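Local coordinates for probable protein phosphatase 2C 50 (Oryza sativa subsp. japonica, PDB 5ZCG) that probably dephosphorylates phosphoserine and phosphothreonine residues in proteins as a magnesium-dependent phosphatase of the PP2C family, at residues Arg189-Ala194 against Met213-Gly218; Tyr205-Val210 against Pro224-Lys229; Asp298-Leu303 against Val315-Leu320; Cys243-Ser248 against Glu258-Val263; His77-Ala82 against Phe111-Asp116. The protein carries 5 engineered substitutions. All coordinates share one frame; numbering follows the deposited sequence.

Contact 1. Residues Arg189-Ala194 against Met213-Gly218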
# COMPACT_ATOMS: atom_id res chain seq x y z
N ARG A 189 -11.18 -3.95 -11.93
CA ARG A 189 -11.48 -2.84 -12.82
C ARG A 189 -12.98 -2.57 -12.86
O ARG A 189 -13.41 -1.41 -12.86
CB ARG A 189 -10.95 -3.11 -14.22
CG ARG A 189 -11.32 -2.01 -15.21
CD ARG A 189 -11.23 -2.48 -16.65
NE ARG A 189 -9.86 -2.50 -17.15
CZ ARG A 189 -9.16 -1.42 -17.48
NH1 ARG A 189 -9.71 -0.21 -17.36
NH2 ARG A 189 -7.92 -1.53 -17.92
N ALA A 190 -13.79 -3.63 -12.93
CA ALA A 190 -15.24 -3.45 -12.94
C ALA A 190 -15.71 -2.73 -11.68
O ALA A 190 -16.54 -1.81 -11.76
CB ALA A 190 -15.94 -4.80 -13.10
N ARG A 191 -15.18 -3.12 -10.52
CA ARG A 191 -15.57 -2.47 -9.27
C ARG A 191 -15.16 -1.00 -9.25
O ARG A 191 -15.96 -0.11 -8.91
CB ARG A 191 -14.96 -3.22 -8.09
CG ARG A 191 -15.01 -2.49 -6.76
CD ARG A 191 -14.38 -3.34 -5.66
NE ARG A 191 -12.93 -3.43 -5.80
CZ ARG A 191 -12.08 -2.48 -5.41
NH1 ARG A 191 -10.77 -2.64 -5.57
NH2 ARG A 191 -12.55 -1.38 -4.84
N ILE A 192 -13.90 -0.72 -9.62
CA ILE A 192 -13.41 0.66 -9.61
C ILE A 192 -14.22 1.52 -10.58
O ILE A 192 -14.64 2.63 -10.24
CB ILE A 192 -11.91 0.69 -9.95
CG1 ILE A 192 -11.08 0.11 -8.80
CG2 ILE A 192 -11.45 2.11 -10.28
CD1 ILE A 192 -9.69 -0.32 -9.21
N GLU A 193 -14.45 1.02 -11.79
CA GLU A 193 -15.19 1.77 -12.80
C GLU A 193 -16.65 1.94 -12.40
O GLU A 193 -17.27 2.96 -12.74
CB GLU A 193 -15.08 1.09 -14.16
CG GLU A 193 -13.74 1.33 -14.85
CD GLU A 193 -13.57 0.50 -16.11
OE1 GLU A 193 -12.56 0.70 -16.82
OE2 GLU A 193 -14.44 -0.35 -16.39
N ALA A 194 -17.23 0.96 -11.69
CA ALA A 194 -18.59 1.12 -11.20
C ALA A 194 -18.65 2.21 -10.14
O ALA A 194 -19.68 2.88 -10.02
CB ALA A 194 -19.11 -0.20 -10.63
N MET A 213 -1.98 -1.01 -7.39
CA MET A 213 -2.73 -2.04 -6.69
C MET A 213 -4.13 -1.51 -6.41
O MET A 213 -4.33 -0.31 -6.20
CB MET A 213 -2.07 -2.44 -5.37
CG MET A 213 -2.01 -1.33 -4.34
SD MET A 213 -1.19 -1.88 -2.84
CE MET A 213 -0.20 -3.16 -3.53
N SER A 214 -5.11 -2.41 -6.43
CA SER A 214 -6.50 -2.05 -6.23
C SER A 214 -6.96 -2.20 -4.79
O SER A 214 -8.05 -1.73 -4.44
CB SER A 214 -7.40 -2.89 -7.15
OG SER A 214 -7.05 -4.25 -7.10
N ARG A 215 -6.16 -2.85 -3.94
CA ARG A 215 -6.48 -3.01 -2.53
C ARG A 215 -5.22 -2.80 -1.71
O ARG A 215 -4.13 -3.17 -2.14
CB ARG A 215 -7.08 -4.39 -2.23
CG ARG A 215 -8.22 -4.78 -3.14
CD ARG A 215 -9.14 -5.80 -2.51
NE ARG A 215 -10.04 -6.36 -3.51
CZ ARG A 215 -10.87 -7.37 -3.29
NH1 ARG A 215 -10.92 -7.94 -2.09
NH2 ARG A 215 -11.66 -7.81 -4.26
N SER A 216 -5.39 -2.22 -0.53
CA SER A 216 -4.30 -2.01 0.41
C SER A 216 -4.89 -1.60 1.75
O SER A 216 -6.09 -1.36 1.88
CB SER A 216 -3.31 -0.94 -0.09
OG SER A 216 -3.63 0.33 0.45
N ILE A 217 -4.02 -1.53 2.76
CA ILE A 217 -4.33 -0.93 4.05
C ILE A 217 -3.76 0.48 4.05
O ILE A 217 -2.59 0.68 3.71
CB ILE A 217 -3.76 -1.76 5.21
CG1 ILE A 217 -4.40 -3.15 5.24
CG2 ILE A 217 -3.95 -1.03 6.54
CD1 ILE A 217 -4.07 -3.94 6.48
N GLY A 218 -4.59 1.46 4.42
CA GLY A 218 -4.16 2.84 4.37
C GLY A 218 -4.62 3.50 3.08
O GLY A 218 -5.69 3.16 2.58
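R191 reaches from helix 186-194 to the backbone of S214, just ahead of the short strand 217-218. Both segments belong to the PP2C phosphatase fold, and the contact ties a peripheral helix to a chain running into one of its sheets. The R191 side chain leaves with CG anti to the backbone N (chi1 166°), stays extended through chi2 and then bends at chi3. The bend aims NH1 at S214 O, 3.1 Å away. The acceptor lies near the guanidinium plane, but the donor stands above the carbonyl plane. The bond is well off straight, with an N-H...O angle of 139°. I192 backs this group from its own helix, with CG1 4.1 Å above one face of the R191 guanidinium and toward its rim. I192 CD1 also packs on S214 CB at 4.0 Å. E188 OE2 collects R191 NH1, R215 NE and S214 OG, so its carboxylate draws the two arginines together and probably balances their charge. R191 NH2 bonds F225 O as well. A leucine in place of R191 would probably leave the carbonyls of S214 and F225 without these N-H donors and E188 with one positive partner fewer. The R215 chain is extended from CG to NE, and its CG lies 4.1 Å from R191 NH1.

Contact 2. Residues Tyr205-Val210 against Pro224-Lys229. Engineered in segment 205-210: L208 (natural residue Ser), V210 (natural residue Ile).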
# COMPACT_ATOMS: atom_id res chain seq x y z
N TYR A 205 -0.85 -0.73 -15.17
CA TYR A 205 -2.23 -0.36 -14.88
C TYR A 205 -2.34 0.11 -13.44
O TYR A 205 -1.96 -0.60 -12.52
CB TYR A 205 -3.16 -1.54 -15.14
CG TYR A 205 -3.26 -1.92 -16.60
CD1 TYR A 205 -4.12 -1.24 -17.45
CD2 TYR A 205 -2.49 -2.94 -17.13
CE1 TYR A 205 -4.22 -1.58 -18.79
CE2 TYR A 205 -2.58 -3.29 -18.46
CZ TYR A 205 -3.45 -2.60 -19.29
OH TYR A 205 -3.54 -2.94 -20.62
N ARG A 206 -2.87 1.33 -13.26
CA ARG A 206 -2.93 1.94 -11.94
C ARG A 206 -4.30 2.56 -11.70
O ARG A 206 -4.97 3.04 -12.63
CB ARG A 206 -1.85 3.02 -11.78
CG ARG A 206 -0.43 2.48 -11.95
CD ARG A 206 0.60 3.59 -11.99
NE ARG A 206 1.96 3.06 -12.07
CZ ARG A 206 2.68 2.72 -11.00
NH1 ARG A 206 2.17 2.85 -9.78
NH2 ARG A 206 3.91 2.24 -11.15
N VAL A 207 -4.71 2.54 -10.43
CA VAL A 207 -5.95 3.18 -9.98
C VAL A 207 -5.79 4.69 -10.09
O VAL A 207 -4.93 5.28 -9.43
CB VAL A 207 -6.28 2.78 -8.54
CG1 VAL A 207 -7.59 3.43 -8.11
CG2 VAL A 207 -6.36 1.26 -8.40
N LEU A 208 -6.64 5.32 -10.91
CA LEU A 208 -6.53 6.72 -11.29
C LEU A 208 -5.20 7.04 -11.97
O LEU A 208 -4.84 8.21 -12.11
CB LEU A 208 -6.75 7.66 -10.09
CG LEU A 208 -7.91 7.36 -9.13
CD1 LEU A 208 -8.06 8.49 -8.13
CD2 LEU A 208 -9.21 7.14 -9.88
N GLY A 209 -4.45 6.02 -12.39
CA GLY A 209 -3.13 6.21 -12.93
C GLY A 209 -2.03 6.35 -11.90
O GLY A 209 -0.88 6.59 -12.28
N VAL A 210 -2.35 6.21 -10.61
CA VAL A 210 -1.42 6.52 -9.53
C VAL A 210 -0.86 5.24 -8.88
O VAL A 210 0.35 5.04 -8.84
CB VAL A 210 -2.08 7.44 -8.48
CG1 VAL A 210 -1.14 7.65 -7.29
CG2 VAL A 210 -2.47 8.77 -9.10
N PRO A 224 -13.05 5.63 -2.40
CA PRO A 224 -13.35 4.23 -2.12
C PRO A 224 -12.81 3.25 -3.16
O PRO A 224 -13.25 2.11 -3.20
CB PRO A 224 -14.88 4.21 -2.14
CG PRO A 224 -15.20 5.21 -3.24
CD PRO A 224 -14.11 6.26 -3.22
N PHE A 225 -11.86 3.71 -3.99
CA PHE A 225 -11.36 2.86 -5.07
C PHE A 225 -10.38 1.81 -4.55
O PHE A 225 -10.41 0.66 -5.00
CB PHE A 225 -10.72 3.73 -6.15
CG PHE A 225 -11.56 4.93 -6.54
CD1 PHE A 225 -12.79 4.75 -7.14
CD2 PHE A 225 -11.12 6.22 -6.28
CE1 PHE A 225 -13.57 5.85 -7.49
CE2 PHE A 225 -11.89 7.32 -6.63
CZ PHE A 225 -13.12 7.13 -7.24
N VAL A 226 -9.51 2.18 -3.62
CA VAL A 226 -8.59 1.24 -2.98
C VAL A 226 -9.18 0.86 -1.63
O VAL A 226 -9.39 1.72 -0.77
CB VAL A 226 -7.18 1.85 -2.84
CG1 VAL A 226 -6.23 0.85 -2.20
CG2 VAL A 226 -6.65 2.29 -4.20
N ILE A 227 -9.47 -0.42 -1.43
CA ILE A 227 -10.19 -0.87 -0.25
C ILE A 227 -9.30 -1.82 0.53
O ILE A 227 -8.38 -2.45 -0.03
CB ILE A 227 -11.54 -1.54 -0.63
CG1 ILE A 227 -11.31 -2.62 -1.69
CG2 ILE A 227 -12.54 -0.49 -1.09
CD1 ILE A 227 -12.48 -3.56 -1.86
N PRO A 228 -9.55 -1.97 1.85
CA PRO A 228 -8.72 -2.88 2.65
C PRO A 228 -9.34 -4.26 2.82
O PRO A 228 -9.08 -4.93 3.83
CB PRO A 228 -8.63 -2.15 3.99
CG PRO A 228 -10.00 -1.47 4.11
CD PRO A 228 -10.49 -1.20 2.69
N LYS A 229 -10.13 -4.70 1.85
CA LYS A 229 -10.87 -5.94 2.00
C LYS A 229 -10.02 -7.10 1.51
O LYS A 229 -9.63 -7.11 0.34
CB LYS A 229 -12.18 -5.89 1.22
CG LYS A 229 -12.86 -7.25 1.10
CD LYS A 229 -14.37 -7.12 1.15
CE LYS A 229 -15.06 -8.47 0.99
NZ LYS A 229 -14.94 -9.32 2.21
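F225 meets both V207 and L208 across this contact. Before it, P224 follows a cis peptide bond and sets its CD 4.1 Å above the centre of one face of the F225 ring. The opposite face receives L208 CD2, 4.2 Å from F225 CD2, the two side chains crossing at about a right angle. L208 is an engineered residue, serine in the natural protein. F225 CB meets V207 CG1 at 3.7 Å. V207 has CG1 anti to the backbone N (chi1 -179°), which turns that methyl toward the other segment. V207 and L208 are the two central residues of a type II beta turn, closed by the bond from G209 N to R206 O at 3.0 Å. A neighbouring protein chain packs an aromatic side chain on L208. Next in sequence, V226 adds CG2, 4.2 Å from the same V207 CG1. Beyond it, I227 touches R191, P228 rests on Q112 and D115 of helix 99-118, and K229 O takes a bond from R215 NH1. The turn takes in the end of strand 205-207, and I192 of helix 186-194 also lies against V207.

Contact 3. Residues Asp298-Leu303 against Val315-Leu320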
# COMPACT_ATOMS: atom_id res chain seq x y z
N ASP A 298 16.96 -16.71 2.68
CA ASP A 298 18.13 -15.94 2.27
C ASP A 298 18.46 -16.19 0.80
O ASP A 298 18.80 -15.26 0.06
CB ASP A 298 19.33 -16.30 3.14
CG ASP A 298 19.36 -15.52 4.44
OD1 ASP A 298 19.06 -14.30 4.42
OD2 ASP A 298 19.69 -16.12 5.49
N TYR A 299 18.37 -17.45 0.37
CA TYR A 299 18.63 -17.77 -1.03
C TYR A 299 17.61 -17.10 -1.95
O TYR A 299 17.98 -16.58 -3.01
CB TYR A 299 18.63 -19.28 -1.23
CG TYR A 299 19.36 -19.75 -2.47
CD1 TYR A 299 18.79 -19.65 -3.72
CD2 TYR A 299 20.64 -20.31 -2.37
CE1 TYR A 299 19.45 -20.08 -4.85
CE2 TYR A 299 21.31 -20.74 -3.50
CZ TYR A 299 20.71 -20.63 -4.73
OH TYR A 299 21.36 -21.05 -5.87
N LEU A 300 16.33 -17.10 -1.57
CA LEU A 300 15.32 -16.45 -2.41
C LEU A 300 15.56 -14.94 -2.48
O LEU A 300 15.46 -14.34 -3.56
CB LEU A 300 13.91 -16.75 -1.89
CG LEU A 300 13.37 -18.13 -2.29
CD1 LEU A 300 12.05 -18.44 -1.60
CD2 LEU A 300 13.23 -18.27 -3.81
N MET A 301 15.86 -14.32 -1.34
CA MET A 301 16.23 -12.90 -1.32
C MET A 301 17.39 -12.59 -2.25
O MET A 301 17.28 -11.72 -3.13
CB MET A 301 16.57 -12.48 0.12
CG MET A 301 17.11 -11.07 0.28
SD MET A 301 17.02 -10.46 1.98
CE MET A 301 18.76 -10.36 2.41
N ARG A 302 18.49 -13.31 -2.08
CA ARG A 302 19.67 -13.06 -2.89
C ARG A 302 19.41 -13.35 -4.36
O ARG A 302 19.94 -12.65 -5.23
CB ARG A 302 20.85 -13.89 -2.37
CG ARG A 302 21.65 -13.20 -1.27
CD ARG A 302 22.03 -14.14 -0.15
NE ARG A 302 22.28 -15.50 -0.62
CZ ARG A 302 22.49 -16.55 0.18
NH1 ARG A 302 22.48 -16.39 1.49
NH2 ARG A 302 22.71 -17.75 -0.34
N LEU A 303 18.59 -14.36 -4.66
CA LEU A 303 18.19 -14.64 -6.03
C LEU A 303 17.47 -13.46 -6.65
O LEU A 303 17.80 -13.02 -7.76
CB LEU A 303 17.29 -15.87 -6.06
CG LEU A 303 16.68 -16.25 -7.41
CD1 LEU A 303 17.77 -16.33 -8.48
CD2 LEU A 303 15.92 -17.56 -7.30
N VAL A 315 11.05 -12.06 2.31
CA VAL A 315 10.68 -13.45 2.06
C VAL A 315 10.58 -14.17 3.39
O VAL A 315 11.53 -14.16 4.18
CB VAL A 315 11.71 -14.15 1.14
CG1 VAL A 315 11.25 -15.57 0.83
CG2 VAL A 315 11.95 -13.35 -0.15
N ILE A 316 9.44 -14.80 3.64
CA ILE A 316 9.27 -15.74 4.73
C ILE A 316 9.05 -17.11 4.12
O ILE A 316 8.20 -17.28 3.24
CB ILE A 316 8.10 -15.37 5.65
CG1 ILE A 316 8.29 -14.00 6.29
CG2 ILE A 316 7.94 -16.43 6.73
CD1 ILE A 316 7.11 -13.57 7.17
N VAL A 317 9.82 -18.09 4.59
CA VAL A 317 9.65 -19.48 4.19
C VAL A 317 9.25 -20.26 5.44
O VAL A 317 9.97 -20.22 6.45
CB VAL A 317 10.91 -20.06 3.55
CG1 VAL A 317 10.69 -21.51 3.13
CG2 VAL A 317 11.33 -19.20 2.36
N VAL A 318 8.12 -20.95 5.38
CA VAL A 318 7.63 -21.76 6.49
C VAL A 318 7.70 -23.22 6.07
O VAL A 318 7.00 -23.65 5.14
CB VAL A 318 6.20 -21.37 6.89
CG1 VAL A 318 5.70 -22.29 8.01
CG2 VAL A 318 6.14 -19.92 7.34
N ASP A 319 8.55 -23.99 6.75
CA ASP A 319 8.63 -25.42 6.51
C ASP A 319 7.40 -26.09 7.10
O ASP A 319 7.14 -25.98 8.30
CB ASP A 319 9.92 -25.98 7.12
CG ASP A 319 10.15 -27.44 6.78
OD1 ASP A 319 9.33 -28.03 6.04
OD2 ASP A 319 11.15 -28.00 7.27
N LEU A 320 6.63 -26.78 6.25
CA LEU A 320 5.37 -27.38 6.68
C LEU A 320 5.50 -28.85 7.05
O LEU A 320 4.49 -29.48 7.37
CB LEU A 320 4.32 -27.22 5.58
CG LEU A 320 3.76 -25.81 5.34
CD1 LEU A 320 2.73 -25.82 4.23
CD2 LEU A 320 3.16 -25.24 6.62
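The shortest polar bond within the two segments, L303 N to Y299 O at 2.8 Å, belongs to the helical turn that presents L300 to V315 and V317. L300 has CG anti to the carbonyl carbon (chi1 -80°), and the chain then carries CD1 out over the strand. There CD1 meets V315 CG1 at 3.8 Å and V317 CG2 at 4.1 Å. The L300 side chain crosses both valines at about a right angle. Closer to the helix backbone, L300 CB lies 4.0 Å from V315 CG1. The other methyl of V315, CG2, comes 4.2 Å from M301 N, so this valine packs against the helix main chain as well as its side chains. The segment axes run roughly antiparallel, at 149°, and approach to 8.3 Å. This is an outer helix covering one sheet of the PP2C alpha-beta sandwich. V315 and V317 face the helix layer, while I316 and V318 turn to the other side and meet F57 of strand 53-63 in the second sheet. V263 of helix 257-274 also packs on L300. The M301 side chain touches A7 and T9 of strand 3-9, the next strand of the sheet.

Contact 4. Residues Cys243-Ser248 against Glu258-Val263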
# COMPACT_ATOMS: atom_id res chain seq x y z
N CYS A 243 6.36 -26.46 1.88
CA CYS A 243 6.61 -25.19 2.55
C CYS A 243 5.65 -24.14 2.01
O CYS A 243 5.00 -24.32 0.98
CB CYS A 243 8.06 -24.74 2.35
SG CYS A 243 8.57 -24.68 0.61
N LEU A 244 5.60 -23.02 2.73
CA LEU A 244 4.88 -21.82 2.34
C LEU A 244 5.88 -20.71 2.06
O LEU A 244 6.88 -20.58 2.77
CB LEU A 244 3.93 -21.35 3.45
CG LEU A 244 2.58 -22.03 3.63
CD1 LEU A 244 1.82 -21.35 4.76
CD2 LEU A 244 1.78 -22.00 2.35
N ILE A 245 5.61 -19.91 1.03
CA ILE A 245 6.45 -18.77 0.67
C ILE A 245 5.58 -17.52 0.69
O ILE A 245 4.69 -17.37 -0.16
CB ILE A 245 7.12 -18.95 -0.70
CG1 ILE A 245 8.06 -20.16 -0.68
CG2 ILE A 245 7.86 -17.68 -1.09
CD1 ILE A 245 8.17 -20.84 -2.03
N LEU A 246 5.82 -16.64 1.65
CA LEU A 246 5.22 -15.32 1.67
C LEU A 246 6.28 -14.31 1.24
O LEU A 246 7.41 -14.38 1.71
CB LEU A 246 4.69 -14.96 3.06
CG LEU A 246 3.70 -15.90 3.74
CD1 LEU A 246 4.42 -16.96 4.57
CD2 LEU A 246 2.74 -15.09 4.62
N ALA A 247 5.92 -13.40 0.33
CA ALA A 247 6.92 -12.44 -0.10
C ALA A 247 6.25 -11.23 -0.71
O ALA A 247 5.18 -11.32 -1.31
CB ALA A 247 7.91 -13.06 -1.10
N SER A 248 6.92 -10.08 -0.56
CA SER A 248 6.51 -8.88 -1.26
C SER A 248 6.85 -9.00 -2.74
O SER A 248 7.56 -9.91 -3.17
CB SER A 248 7.20 -7.65 -0.66
OG SER A 248 8.61 -7.79 -0.71
N GLU A 258 6.88 -21.03 -9.62
CA GLU A 258 7.53 -22.33 -9.81
C GLU A 258 8.98 -22.29 -9.34
O GLU A 258 9.43 -23.18 -8.61
CB GLU A 258 7.45 -22.72 -11.29
CG GLU A 258 6.03 -22.86 -11.87
CD GLU A 258 5.24 -21.55 -11.94
OE1 GLU A 258 5.82 -20.46 -11.74
OE2 GLU A 258 4.02 -21.62 -12.18
N GLU A 259 9.73 -21.27 -9.76
CA GLU A 259 11.13 -21.17 -9.36
C GLU A 259 11.26 -20.96 -7.86
O GLU A 259 12.15 -21.55 -7.23
CB GLU A 259 11.83 -20.04 -10.12
CG GLU A 259 13.33 -19.98 -9.87
CD GLU A 259 14.07 -19.08 -10.85
OE1 GLU A 259 13.49 -18.07 -11.30
OE2 GLU A 259 15.23 -19.39 -11.17
N ALA A 260 10.39 -20.13 -7.28
CA ALA A 260 10.43 -19.91 -5.84
C ALA A 260 10.18 -21.20 -5.07
O ALA A 260 10.90 -21.50 -4.11
CB ALA A 260 9.42 -18.83 -5.45
N CYS A 261 9.18 -21.97 -5.48
CA CYS A 261 8.88 -23.23 -4.79
C CYS A 261 10.05 -24.21 -4.91
O CYS A 261 10.47 -24.81 -3.91
CB CYS A 261 7.60 -23.84 -5.36
SG CYS A 261 6.11 -23.01 -4.79
N LYS A 262 10.57 -24.39 -6.12
CA LYS A 262 11.69 -25.31 -6.31
C LYS A 262 12.89 -24.90 -5.46
O LYS A 262 13.44 -25.72 -4.71
CB LYS A 262 12.06 -25.37 -7.79
CG LYS A 262 11.01 -26.09 -8.64
CD LYS A 262 11.42 -26.21 -10.10
CE LYS A 262 10.25 -26.71 -10.94
NZ LYS A 262 9.49 -27.78 -10.22
N VAL A 263 13.28 -23.63 -5.53
CA VAL A 263 14.44 -23.15 -4.79
C VAL A 263 14.24 -23.34 -3.30
O VAL A 263 15.12 -23.84 -2.60
CB VAL A 263 14.73 -21.68 -5.15
CG1 VAL A 263 15.64 -21.05 -4.11
CG2 VAL A 263 15.36 -21.58 -6.53
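The extended strand 243-247 packs against helix 257-274, with the CA atoms of I245 and C261 7.5 Å apart. This is a helix-on-sheet layer of the PP2C sandwich. The strand lies inside its sheet, between strands 165-170 and 313-319. I245 is the strand side chain that fills the contact. Its CG1 stands anti to the carbonyl carbon (chi1 -63°), and chi2 then carries CD1 away from the strand to the helix. The methyl lands on the main chain of the helix rather than between long side chains. It lies 3.5 Å from A260 O and 3.7 Å from C261 CA. On one side A260 CB is 4.2 Å away, a small group, consistent with the close approach of CD1 to the helix main chain. C261 SG also lies beside V167 and C169 of the neighbouring strand 165-170. All three residues of the contact are buried, and it is held by apolar packing. Past the strand, S248 caps the helix 249-252 and touches D61, a ligand of both magnesium ions. S248 OG is hydrogen-bonded to D18 OD2 and T314 N. Back at the contact, I245 CD1 sits 4.1 Å from C261 SG.

Contact 5. Residues His77-Ala82 against Phe111-Asp116. Engineered in segment 77-82: A82 (natural residue Glu).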
# COMPACT_ATOMS: atom_id res chain seq x y z
N HIS A 77 -1.72 -9.01 14.04
CA HIS A 77 -1.83 -10.25 14.80
C HIS A 77 -2.58 -10.05 16.11
O HIS A 77 -3.31 -10.94 16.54
CB HIS A 77 -0.45 -10.87 15.05
CG HIS A 77 0.38 -10.14 16.06
ND1 HIS A 77 1.26 -9.14 15.72
CD2 HIS A 77 0.49 -10.30 17.40
CE1 HIS A 77 1.87 -8.70 16.81
NE2 HIS A 77 1.42 -9.38 17.84
N VAL A 78 -2.46 -8.86 16.72
CA VAL A 78 -3.17 -8.58 17.96
C VAL A 78 -4.67 -8.46 17.70
O VAL A 78 -5.50 -9.07 18.40
CB VAL A 78 -2.63 -7.29 18.60
CG1 VAL A 78 -3.39 -6.96 19.90
CG2 VAL A 78 -1.12 -7.39 18.84
N VAL A 79 -5.04 -7.70 16.67
CA VAL A 79 -6.45 -7.53 16.33
C VAL A 79 -7.05 -8.86 15.91
O VAL A 79 -8.18 -9.20 16.31
CB VAL A 79 -6.62 -6.46 15.23
CG1 VAL A 79 -8.06 -6.41 14.74
CG2 VAL A 79 -6.20 -5.09 15.76
N LEU A 80 -6.31 -9.66 15.14
CA LEU A 80 -6.82 -10.96 14.71
C LEU A 80 -6.99 -11.90 15.89
O LEU A 80 -7.98 -12.65 15.95
CB LEU A 80 -5.90 -11.57 13.66
CG LEU A 80 -6.43 -12.88 13.07
CD1 LEU A 80 -7.75 -12.65 12.36
CD2 LEU A 80 -5.42 -13.46 12.11
N SER A 81 -6.04 -11.90 16.84
CA SER A 81 -6.17 -12.79 17.99
C SER A 81 -7.40 -12.44 18.81
O SER A 81 -8.19 -13.32 19.18
CB SER A 81 -4.92 -12.71 18.86
OG SER A 81 -4.89 -13.76 19.79
N ALA A 82 -7.60 -11.14 19.08
CA ALA A 82 -8.78 -10.72 19.83
C ALA A 82 -10.07 -11.06 19.09
O ALA A 82 -11.05 -11.51 19.69
CB ALA A 82 -8.71 -9.22 20.12
N PHE A 111 -8.90 -6.67 9.09
CA PHE A 111 -8.21 -5.77 8.17
C PHE A 111 -8.86 -4.39 8.17
O PHE A 111 -8.16 -3.36 8.14
CB PHE A 111 -8.18 -6.36 6.76
CG PHE A 111 -7.05 -7.34 6.53
CD1 PHE A 111 -6.68 -8.25 7.51
CD2 PHE A 111 -6.37 -7.35 5.32
CE1 PHE A 111 -5.64 -9.15 7.29
CE2 PHE A 111 -5.33 -8.25 5.09
CZ PHE A 111 -4.96 -9.15 6.08
N GLN A 112 -10.19 -4.34 8.20
CA GLN A 112 -10.90 -3.07 8.22
C GLN A 112 -10.62 -2.31 9.51
O GLN A 112 -10.52 -1.08 9.50
CB GLN A 112 -12.40 -3.30 8.06
CG GLN A 112 -13.24 -2.03 8.01
CD GLN A 112 -12.92 -1.17 6.79
OE1 GLN A 112 -13.20 -1.56 5.66
NE2 GLN A 112 -12.33 -0.00 7.03
N ARG A 113 -10.50 -3.02 10.63
CA ARG A 113 -10.22 -2.36 11.90
C ARG A 113 -8.82 -1.77 11.91
O ARG A 113 -8.61 -0.64 12.37
CB ARG A 113 -10.39 -3.35 13.05
CG ARG A 113 -9.80 -2.89 14.38
CD ARG A 113 -10.72 -1.91 15.09
NE ARG A 113 -12.13 -2.29 14.99
CZ ARG A 113 -12.71 -3.24 15.72
NH1 ARG A 113 -12.00 -3.90 16.63
NH2 ARG A 113 -13.99 -3.52 15.56
N VAL A 114 -7.84 -2.51 11.39
CA VAL A 114 -6.49 -1.95 11.28
C VAL A 114 -6.50 -0.74 10.35
O VAL A 114 -5.88 0.29 10.65
CB VAL A 114 -5.49 -3.03 10.82
CG1 VAL A 114 -4.16 -2.39 10.46
CG2 VAL A 114 -5.31 -4.07 11.91
N ASP A 115 -7.22 -0.83 9.23
CA ASP A 115 -7.32 0.31 8.32
C ASP A 115 -7.92 1.53 9.02
O ASP A 115 -7.40 2.65 8.91
CB ASP A 115 -8.15 -0.07 7.09
CG ASP A 115 -8.14 1.01 6.01
OD1 ASP A 115 -7.10 1.18 5.33
OD2 ASP A 115 -9.17 1.69 5.84
N ASP A 116 -9.00 1.32 9.78
CA ASP A 116 -9.65 2.41 10.50
C ASP A 116 -8.73 3.01 11.55
O ASP A 116 -8.77 4.22 11.81
CB ASP A 116 -10.94 1.91 11.16
CG ASP A 116 -12.08 1.74 10.17
OD1 ASP A 116 -12.05 2.38 9.10
OD2 ASP A 116 -13.02 0.97 10.48
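V79 and V114 both hold CG1 anti to the backbone N, at chi1 173° and 170°, which leaves CG2 of each beside its own N and lets these two methyls meet at 4.1 Å. The contact joins helix 67-91 to helix 99-118 in the helical layer over one sheet of the PP2C sandwich. The other methyl of V79, CG1, meets R113. There the touching atom is CG, in the aliphatic part of the arginine, 3.9 Å from V79 CG1. The R113 chain then bends at chi2 and chi3, and the residue as a whole is exposed. V79 crosses both partners at a slant and fits between them, with C110 of helix 99-118 touching it too. Both valines are buried, and the packing between the helices is apolar. Beside V79, L80 faces F107 and C110, and it also reaches F26 and L56 in strands 18-28 and 53-63. Both helices lie on this sheet, since V114 reaches I217 of strand 217-218. D115, the residue after V114, is also buried. Its OD2 forms a salt bridge with K223 NZ, and its OD1 accepts a hydrogen bond from G218 N.

How the contacts relate
From the N terminus, contact 5 closes first, pairing helices 67-91 and 99-118. Contacts 1 and 2 follow and cross: 205-210 lies between the segments of contact 1, and 213-218 between those of contact 2. They touch through R191 NH2 to F225 O and R215 NH1 to K229 O. Both also reach back to contact 5, contact 1 through G218 N and D115 OD1, contact 2 through P228 on Q112. Contact 4 and then contact 3 close in series. Contact 4 packs helix 257-274 on strand 241-247, and contact 3 packs helix 291-306 on its neighbour 313-319 in the same sheet, where I316 N bonds L246 O. Contacts 3 and 5 lie on opposite sides of the chain's centre, about 26 Å apart between centres.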